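Local coordinates for Exo-poly-alpha-D-galacturonosidase (Thermotoga maritima, PDB 3JUR), which probably hydrolyses polygalacturonate from the chain ends, as an exo-acting polygalacturonase, at residues K414-M426 / F436-K448. Numbering follows the deposited sequence.
Sequences KISVLLEFGQLGM and FEKLYIEGKALLK
L419 and I441 meet inside the C-terminal end of the beta-helix, where the last chain reversal lays 438-442 and 444-447 antiparallel against 422-426 and 417-419. L419 CD2 slides past I441 CG2 at 3.6 Å, filling the inner angle where the two pairs of strands converge. Small A445 suits the place opposite L419, while V417 and L447 meet through their CB atoms at 4.0 Å. Farther along, M426 lies beside L439; chi1 of -54° sets its CG alongside, and CG and SD both lie 4.0 Å from L439 CD2.

The corner needs glycines. F421 and G422 together face G443 in a G1 bulge. L419 CD1 occupies the hollow where a CB on G422 would sit, and the backbone of G443 would jam any CB against the preceding carbonyl. At the other end, in a classic bulge, V417 N bonds L447 O and S416 N reaches it weakly.

Outside, long polar chains cover the turn. The extended K444 runs beside E420 and F421, its CE 3.6 Å from F421 CE1. K444 NZ stays 4.1 Å from E420 OE2, beyond a salt bridge; E420 OE1 makes its salt bridge with R361. In one of two Y440 conformers, Q423 NE2 donates to Y440 OH (3.1 Å), nearly in the plane of the Q423 amide, with the ring turned 59° from it; Q423 OE1 accepts from D402 N.

Backbone groups of 439-442 and 444-447 bond to 422-426 and 417-419 on one side and pair with an antiparallel strand of a neighbouring subunit on the other, so the end of the beta-helix runs on across that interface.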
loop_
_atom_site.group_PDB
_atom_site.type_symbol
_atom_site.label_atom_id
_atom_site.label_comp_id
_atom_site.label_asym_id
_atom_site.label_seq_id
_atom_site.Cartn_x
_atom_site.Cartn_y
_atom_site.Cartn_z
ATOM N N LYS D 414 11.348 1.616 -11.238
ATOM C CA LYS D 414 12.451 1.721 -10.285
ATOM C C LYS D 414 12.397 3.024 -9.481
ATOM O O LYS D 414 12.420 2.995 -8.257
ATOM C CB LYS D 414 13.805 1.523 -10.978
ATOM C CG LYS D 414 14.104 0.045 -11.258
ATOM C CD LYS D 414 15.399 -0.167 -12.053
ATOM C CE LYS D 414 15.135 -0.249 -13.557
ATOM N NZ LYS D 414 16.335 -0.813 -14.261
ATOM N N ILE D 415 12.315 4.154 -10.178
ATOM C CA ILE D 415 12.110 5.449 -9.540
ATOM C C ILE D 415 10.663 5.894 -9.764
ATOM O O ILE D 415 10.167 5.849 -10.891
ATOM C CB ILE D 415 13.113 6.494 -10.081
ATOM C CG1 ILE D 415 14.530 6.109 -9.644
ATOM C CG2 ILE D 415 12.753 7.917 -9.604
ATOM C CD1 ILE D 415 15.639 6.781 -10.419
ATOM N N SER D 416 9.982 6.288 -8.689
ATOM C CA SER D 416 8.602 6.792 -8.799
ATOM C C SER D 416 8.539 8.192 -9.406
ATOM O O SER D 416 7.836 8.411 -10.396
ATOM C CB SER D 416 7.903 6.778 -7.436
ATOM O OG SER D 416 7.818 5.458 -6.947
ATOM N N VAL D 417 9.256 9.143 -8.810
ATOM C CA VAL D 417 9.232 10.523 -9.299
ATOM C C VAL D 417 10.646 11.116 -9.391
ATOM O O VAL D 417 11.440 11.049 -8.442
ATOM C CB VAL D 417 8.304 11.453 -8.443
ATOM C CG1 VAL D 417 8.301 12.908 -8.982
ATOM C CG2 VAL D 417 6.874 10.920 -8.403
ATOM N N LEU D 418 10.955 11.660 -10.562
ATOM C CA LEU D 418 12.061 12.590 -10.701
ATOM C C LEU D 418 11.431 13.890 -11.164
ATOM O O LEU D 418 10.815 13.942 -12.234
ATOM C CB LEU D 418 13.123 12.084 -11.690
ATOM C CG LEU D 418 14.364 12.972 -11.884
ATOM C CD1 LEU D 418 15.561 12.176 -12.369
ATOM C CD2 LEU D 418 14.072 14.094 -12.871
ATOM N N LEU D 419 11.551 14.919 -10.332
ATOM C CA LEU D 419 11.013 16.237 -10.643
ATOM C C LEU D 419 12.103 17.283 -10.490
ATOM O O LEU D 419 12.763 17.346 -9.456
ATOM C CB LEU D 419 9.831 16.589 -9.730
ATOM C CG LEU D 419 9.152 17.947 -10.001
ATOM C CD1 LEU D 419 8.309 17.905 -11.288
ATOM C CD2 LEU D 419 8.300 18.401 -8.813
ATOM N N GLU D 420 12.293 18.095 -11.525
ATOM C CA GLU D 420 13.163 19.258 -11.421
ATOM C C GLU D 420 12.544 20.430 -12.164
ATOM O O GLU D 420 12.277 20.347 -13.374
ATOM C CB GLU D 420 14.581 18.962 -11.932
ATOM C CG GLU D 420 15.611 19.984 -11.411
ATOM C CD GLU D 420 17.036 19.757 -11.907
ATOM O OE1 GLU D 420 17.242 19.536 -13.124
ATOM O OE2 GLU D 420 17.960 19.830 -11.073
ATOM N N PHE D 421 12.326 21.520 -11.433
ATOM C CA PHE D 421 11.698 22.730 -11.978
ATOM C C PHE D 421 10.312 22.427 -12.564
ATOM O O PHE D 421 10.036 22.651 -13.750
ATOM C CB PHE D 421 12.608 23.410 -13.005
ATOM C CG PHE D 421 13.999 23.715 -12.488
ATOM C CD1 PHE D 421 14.184 24.464 -11.328
ATOM C CD2 PHE D 421 15.120 23.274 -13.182
ATOM C CE1 PHE D 421 15.468 24.759 -10.852
ATOM C CE2 PHE D 421 16.413 23.565 -12.713
ATOM C CZ PHE D 421 16.583 24.307 -11.548
ATOM N N GLY D 422 9.442 21.907 -11.709
ATOM C CA GLY D 422 8.102 21.543 -12.117
ATOM C C GLY D 422 7.114 21.633 -10.975
ATOM O O GLY D 422 7.495 21.765 -9.807
ATOM N N GLN D 423 5.843 21.557 -11.334
ATOM C CA GLN D 423 4.732 21.599 -10.401
ATOM C C GLN D 423 3.905 20.345 -10.691
ATOM O O GLN D 423 3.318 20.222 -11.762
ATOM C CB GLN D 423 3.927 22.882 -10.640
ATOM C CG GLN D 423 2.775 23.148 -9.667
ATOM C CD GLN D 423 1.846 24.253 -10.163
ATOM O OE1 GLN D 423 1.537 24.330 -11.355
ATOM N NE2 GLN D 423 1.398 25.113 -9.247
ATOM N N LEU D 424 3.900 19.395 -9.759
ATOM C CA LEU D 424 3.218 18.120 -9.976
ATOM C C LEU D 424 2.132 17.889 -8.930
ATOM O O LEU D 424 2.373 18.012 -7.721
ATOM C CB LEU D 424 4.226 16.950 -9.984
ATOM C CG LEU D 424 3.745 15.496 -10.098
ATOM C CD1 LEU D 424 3.057 15.225 -11.431
ATOM C CD2 LEU D 424 4.909 14.501 -9.876
ATOM N N GLY D 425 0.935 17.568 -9.412
ATOM C CA GLY D 425 -0.151 17.128 -8.550
ATOM C C GLY D 425 -0.577 15.705 -8.854
ATOM O O GLY D 425 -0.658 15.296 -10.028
ATOM N N MET D 426 -0.830 14.945 -7.792
ATOM C CA MET D 426 -1.364 13.586 -7.899
ATOM C C MET D 426 -2.539 13.426 -6.933
ATOM O O MET D 426 -2.470 13.871 -5.782
ATOM C CB MET D 426 -0.282 12.540 -7.616
ATOM C CG MET D 426 0.983 12.704 -8.472
ATOM S SD MET D 426 2.118 11.302 -8.429
ATOM C CE MET D 426 1.378 10.238 -9.650
ATOM N N PHE D 436 -1.292 7.339 -2.474
ATOM C CA PHE D 436 -1.381 8.754 -2.158
ATOM C C PHE D 436 -2.774 9.261 -2.471
ATOM O O PHE D 436 -3.187 9.257 -3.634
ATOM C CB PHE D 436 -0.348 9.553 -2.960
ATOM C CG PHE D 436 1.072 9.156 -2.682
ATOM C CD1 PHE D 436 1.754 9.680 -1.587
ATOM C CD2 PHE D 436 1.727 8.252 -3.510
ATOM C CE1 PHE D 436 3.061 9.313 -1.327
ATOM C CE2 PHE D 436 3.039 7.879 -3.258
ATOM C CZ PHE D 436 3.711 8.410 -2.164
ATOM N N GLU D 437 -3.501 9.686 -1.440
ATOM C CA GLU D 437 -4.732 10.437 -1.648
ATOM C C GLU D 437 -4.394 11.759 -2.344
ATOM O O GLU D 437 -5.048 12.124 -3.319
ATOM C CB GLU D 437 -5.474 10.689 -0.331
ATOM C CG GLU D 437 -6.808 11.442 -0.505
ATOM C CD GLU D 437 -7.393 11.956 0.811
ATOM O OE1 GLU D 437 -7.443 11.178 1.791
ATOM O OE2 GLU D 437 -7.811 13.144 0.861
ATOM N N LYS D 438 -3.364 12.449 -1.837
ATOM C CA LYS D 438 -2.843 13.681 -2.436
ATOM C C LYS D 438 -1.314 13.711 -2.458
ATOM O O LYS D 438 -0.658 13.455 -1.448
ATOM C CB LYS D 438 -3.349 14.911 -1.677
ATOM C CG LYS D 438 -4.782 15.328 -1.984
ATOM C CD LYS D 438 -5.167 16.617 -1.240
ATOM C CE LYS D 438 -4.566 17.873 -1.873
ATOM N NZ LYS D 438 -5.054 18.129 -3.270
ATOM N N LEU D 439 -0.739 14.015 -3.612
ATOM C CA LEU D 439 0.694 14.263 -3.676
ATOM C C LEU D 439 0.934 15.473 -4.546
ATOM O O LEU D 439 0.804 15.396 -5.776
ATOM C CB LEU D 439 1.487 13.045 -4.171
ATOM C CG LEU D 439 3.016 13.202 -4.258
ATOM C CD1 LEU D 439 3.721 11.873 -4.063
ATOM C CD2 LEU D 439 3.441 13.815 -5.582
ATOM N N TYR D 440 1.253 16.591 -3.894
ATOM C CA TYR D 440 1.573 17.835 -4.595
ATOM C C TYR D 440 2.999 18.253 -4.288
ATOM O O TYR D 440 3.378 18.365 -3.127
ATOM C CB TYR D 440 0.613 18.966 -4.216
ATOM C CG TYR D 440 1.013 20.305 -4.804
ATOM C CD1 TYR D 440 0.737 20.611 -6.132
ATOM C CD2 TYR D 440 1.684 21.256 -4.037
ATOM C CE1 TYR D 440 1.104 21.819 -6.675
ATOM C CE2 TYR D 440 2.060 22.472 -4.574
ATOM C CZ TYR D 440 1.765 22.749 -5.891
ATOM O OH TYR D 440 2.130 23.959 -6.434
ATOM N N ILE D 441 3.790 18.468 -5.335
ATOM C CA ILE D 441 5.171 18.913 -5.172
ATOM C C ILE D 441 5.453 20.059 -6.138
ATOM O O ILE D 441 5.139 19.959 -7.320
ATOM C CB ILE D 441 6.216 17.772 -5.407
ATOM C CG1 ILE D 441 6.013 16.607 -4.433
ATOM C CG2 ILE D 441 7.633 18.306 -5.231
ATOM C CD1 ILE D 441 6.737 15.307 -4.849
ATOM N N GLU D 442 6.024 21.149 -5.624
ATOM C CA GLU D 442 6.533 22.225 -6.477
ATOM C C GLU D 442 8.004 22.466 -6.176
ATOM O O GLU D 442 8.372 22.785 -5.044
ATOM C CB GLU D 442 5.727 23.518 -6.298
ATOM C CG GLU D 442 6.156 24.637 -7.250
ATOM C CD GLU D 442 5.247 25.860 -7.205
ATOM O OE1 GLU D 442 4.667 26.182 -8.262
ATOM O OE2 GLU D 442 5.119 26.502 -6.130
ATOM N N GLY D 443 8.835 22.295 -7.200
ATOM C CA GLY D 443 10.271 22.492 -7.082
ATOM C C GLY D 443 11.078 21.331 -7.629
ATOM O O GLY D 443 11.031 21.030 -8.831
ATOM N N LYS D 444 11.837 20.693 -6.739
ATOM C CA LYS D 444 12.690 19.558 -7.083
ATOM C C LYS D 444 12.333 18.374 -6.200
ATOM O O LYS D 444 12.021 18.546 -5.020
ATOM C CB LYS D 444 14.172 19.899 -6.867
ATOM C CG LYS D 444 14.685 21.085 -7.672
ATOM C CD LYS D 444 16.174 21.335 -7.418
ATOM C CE LYS D 444 16.675 22.472 -8.288
ATOM N NZ LYS D 444 18.135 22.723 -8.131
ATOM N N ALA D 445 12.384 17.171 -6.766
ATOM C CA ALA D 445 12.162 15.974 -5.977
ATOM C C ALA D 445 12.717 14.697 -6.612
ATOM O O ALA D 445 12.818 14.568 -7.840
ATOM C CB ALA D 445 10.669 15.814 -5.633
ATOM N N LEU D 446 13.073 13.759 -5.747
ATOM C CA LEU D 446 13.404 12.401 -6.150
ATOM C C LEU D 446 12.732 11.416 -5.192
ATOM O O LEU D 446 13.064 11.366 -4.000
ATOM C CB LEU D 446 14.923 12.187 -6.195
ATOM C CG LEU D 446 15.441 10.831 -6.704
ATOM C CD1 LEU D 446 15.038 10.585 -8.145
ATOM C CD2 LEU D 446 16.956 10.740 -6.557
ATOM N N LEU D 447 11.780 10.648 -5.721
ATOM C CA LEU D 447 11.041 9.673 -4.928
ATOM C C LEU D 447 11.268 8.264 -5.440
ATOM O O LEU D 447 11.070 7.970 -6.624
ATOM C CB LEU D 447 9.538 9.989 -4.907
ATOM C CG LEU D 447 9.051 10.968 -3.839
ATOM C CD1 LEU D 447 9.431 12.415 -4.165
ATOM C CD2 LEU D 447 7.549 10.840 -3.666
ATOM N N LYS D 448 11.689 7.404 -4.529
ATOM C CA LYS D 448 11.925 6.005 -4.820
ATOM C C LYS D 448 11.393 5.162 -3.648
ATOM O O LYS D 448 10.929 4.029 -3.822
ATOM C CB LYS D 448 13.425 5.811 -5.030
ATOM C CG LYS D 448 13.885 4.396 -5.250
ATOM C CD LYS D 448 15.399 4.345 -5.301
ATOM C CE LYS D 448 15.863 3.047 -5.910
ATOM N NZ LYS D 448 17.318 2.829 -5.661
ATOM O OXT LYS D 448 11.411 5.585 -2.481
#